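Local coordinates for protein xenavidin (Xenopus tropicalis, PDB 2UZ2) that binds biotin as a tetrameric frog avidin, holding the vitamin inside an eight-stranded beta-barrel, at residues B[39-44]-B[72-77]. Numbering follows the deposited sequence.
Sequences VSLTNS and SDSITV. With BTN (biotin), chain D.
Leu41 CD1 and Ser74 OG, 4.4 Å apart, mark one edge of a slot between the loop 39-44 and the segment 72-77; Thr42 CG2 and Ser72 CB, at 4.5 Å, mark another. What truly joins the segments is the biotin carboxylate lying between them, one oxygen given to each. The loop grips O12 with two backbone donors: Leu41 N at 2.7 Å and Thr42 N, longer but nearly straight (168°). Because the backbone N-H does the binding, the side chain at Leu41 can be apolar: its CB and CG lie near O12, its CD1 near O11, and it packs on Leu98. The segment 72-77 binds O11 through hydroxyls, from Ser74 OG at 2.8 Å and Ser72 OG at 3.0 Å. Serine is apt here, small enough to let the ligand close in and able to donate a hydrogen bond to the anion.

Along Ser72, CB rests 3.4 Å from biotin O11. A chi1 of 79° brings OG to where it donates to O11 and accepts from Ser74 N in an ST turn; the single hydroxyl thus braces the turn and holds the ligand. Replacing Ser72 by alanine removes that hydroxyl and is likely to leave O11 with one donor fewer and the N-H of Ser74 without its turn acceptor. Thr42 OG1 forms a similar ST turn with Ser44 N; threonine suits this place by adding to the hydroxyl a methyl, CG2, on the Ser72 side.

Deeper in, Thr76 OG1, hydrogen-bonded to Trp69 NE1, approaches the biotin sulfur. The whole site lies at the mouth of the antiparallel avidin barrel: the loop linking strands 30-36 and 49-55 closes over the valerate tail, across from the start of strand 75-84, while Ser74 and Thr76 also lean on Leu98 of the adjacent strand 90-99.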
loop_
_atom_site.group_PDB
_atom_site.type_symbol
_atom_site.label_atom_id
_atom_site.label_comp_id
_atom_site.label_asym_id
_atom_site.label_seq_id
_atom_site.Cartn_x
_atom_site.Cartn_y
_atom_site.Cartn_z
ATOM N N VAL B 39 5.870 14.805 12.247
ATOM C CA VAL B 39 5.203 15.257 11.016
ATOM C C VAL B 39 3.681 15.073 11.019
ATOM O O VAL B 39 3.160 14.174 11.632
ATOM C CB VAL B 39 5.802 14.613 9.731
ATOM C CG1 VAL B 39 7.266 15.005 9.576
ATOM C CG2 VAL B 39 5.600 13.113 9.719
ATOM N N SER B 40 2.962 15.962 10.337
ATOM C CA SER B 40 1.520 15.783 10.259
ATOM C C SER B 40 0.987 16.355 8.959
ATOM O O SER B 40 1.701 17.031 8.242
ATOM C CB SER B 40 0.839 16.454 11.458
ATOM O OG SER B 40 1.113 17.841 11.457
ATOM N N LEU B 41 -0.254 16.008 8.638
ATOM C CA LEU B 41 -0.967 16.618 7.509
ATOM C C LEU B 41 -1.545 17.962 7.959
ATOM O O LEU B 41 -1.486 18.970 7.232
ATOM C CB LEU B 41 -2.106 15.702 7.046
ATOM C CG LEU B 41 -1.806 14.304 6.546
ATOM C CD1 LEU B 41 -3.071 13.488 6.444
ATOM C CD2 LEU B 41 -1.141 14.407 5.188
ATOM N N THR B 42 -2.102 17.962 9.175
ATOM C CA THR B 42 -2.767 19.127 9.762
ATOM C C THR B 42 -1.804 20.248 10.177
ATOM O O THR B 42 -0.600 20.014 10.326
ATOM C CB THR B 42 -3.630 18.713 10.992
ATOM O OG1 THR B 42 -4.461 19.809 11.372
ATOM C CG2 THR B 42 -2.767 18.310 12.214
ATOM N N ASN B 43 -2.355 21.447 10.356
ATOM C CA ASN B 43 -1.588 22.570 10.902
ATOM C C ASN B 43 -1.822 22.717 12.404
ATOM O O ASN B 43 -1.230 23.586 13.058
ATOM C CB ASN B 43 -1.880 23.881 10.156
ATOM C CG ASN B 43 -1.016 24.054 8.919
ATOM O OD1 ASN B 43 -0.130 23.242 8.639
ATOM N ND2 ASN B 43 -1.273 25.114 8.172
ATOM N N SER B 44 -2.658 21.834 12.955
ATOM C CA SER B 44 -2.940 21.818 14.396
ATOM C C SER B 44 -1.691 21.397 15.146
ATOM O O SER B 44 -0.822 20.741 14.577
ATOM C CB SER B 44 -4.108 20.875 14.738
ATOM O OG SER B 44 -5.293 21.285 14.057
ATOM N N SER B 72 -6.339 15.397 15.349
ATOM C CA SER B 72 -6.925 15.372 13.998
ATOM C C SER B 72 -7.958 14.251 13.899
ATOM O O SER B 72 -8.052 13.422 14.827
ATOM C CB SER B 72 -5.835 15.166 12.935
ATOM O OG SER B 72 -5.489 13.822 12.885
ATOM N N ASP B 73 -8.735 14.238 12.805
ATOM C CA ASP B 73 -9.714 13.146 12.616
ATOM C C ASP B 73 -9.158 11.953 11.845
ATOM O O ASP B 73 -9.919 11.048 11.444
ATOM C CB ASP B 73 -11.015 13.671 11.976
ATOM C CG ASP B 73 -11.721 14.709 12.851
ATOM O OD1 ASP B 73 -11.617 14.617 14.096
ATOM O OD2 ASP B 73 -12.371 15.625 12.294
ATOM N N SER B 74 -7.827 11.902 11.711
ATOM C CA SER B 74 -7.120 10.800 11.038
ATOM C C SER B 74 -6.823 9.618 11.948
ATOM O O SER B 74 -6.921 9.716 13.177
ATOM C CB SER B 74 -5.774 11.306 10.508
ATOM O OG SER B 74 -5.977 12.379 9.602
ATOM N N ILE B 75 -6.475 8.484 11.346
ATOM C CA ILE B 75 -6.023 7.288 12.068
ATOM C C ILE B 75 -4.849 6.752 11.266
ATOM O O ILE B 75 -4.811 6.917 10.042
ATOM C CB ILE B 75 -7.121 6.192 12.092
ATOM C CG1 ILE B 75 -8.335 6.581 12.975
ATOM C CG2 ILE B 75 -6.498 4.843 12.487
ATOM C CD1 ILE B 75 -8.073 6.563 14.494
ATOM N N THR B 76 -3.850 6.201 11.944
ATOM C CA THR B 76 -2.774 5.500 11.221
ATOM C C THR B 76 -2.574 4.133 11.844
ATOM O O THR B 76 -2.646 4.001 13.077
ATOM C CB THR B 76 -1.453 6.268 11.266
ATOM O OG1 THR B 76 -1.672 7.598 10.770
ATOM C CG2 THR B 76 -0.363 5.563 10.418
ATOM N N VAL B 77 -2.341 3.147 10.984
ATOM C CA VAL B 77 -1.995 1.782 11.440
ATOM C C VAL B 77 -0.619 1.439 10.907
ATOM O O VAL B 77 -0.263 1.839 9.803
ATOM C CB VAL B 77 -3.043 0.706 11.024
ATOM C CG1 VAL B 77 -4.411 0.944 11.770
ATOM C CG2 VAL B 77 -3.274 0.658 9.481
HETATM C C11 BTN D . -2.713 14.083 10.809
HETATM O O11 BTN D . -3.891 14.071 10.380
HETATM O O12 BTN D . -1.981 15.046 10.474
HETATM C C10 BTN D . -2.183 12.980 11.707
HETATM C C9 BTN D . -0.659 12.931 11.734
HETATM C C8 BTN D . -0.118 11.965 10.665
HETATM C C7 BTN D . 1.287 11.471 10.967
HETATM C C2 BTN D . 1.805 10.482 9.913
HETATM S S1 BTN D . 1.024 9.010 10.034
HETATM C C6 BTN D . 2.399 8.131 9.208
HETATM C C5 BTN D . 3.699 8.910 9.316
HETATM N N1 BTN D . 4.673 8.384 10.276
HETATM C C3 BTN D . 4.927 9.294 11.228
HETATM O O3 BTN D . 6.013 9.288 12.123
HETATM N N2 BTN D . 4.017 10.264 11.190
HETATM C C4 BTN D . 3.327 10.267 9.908
#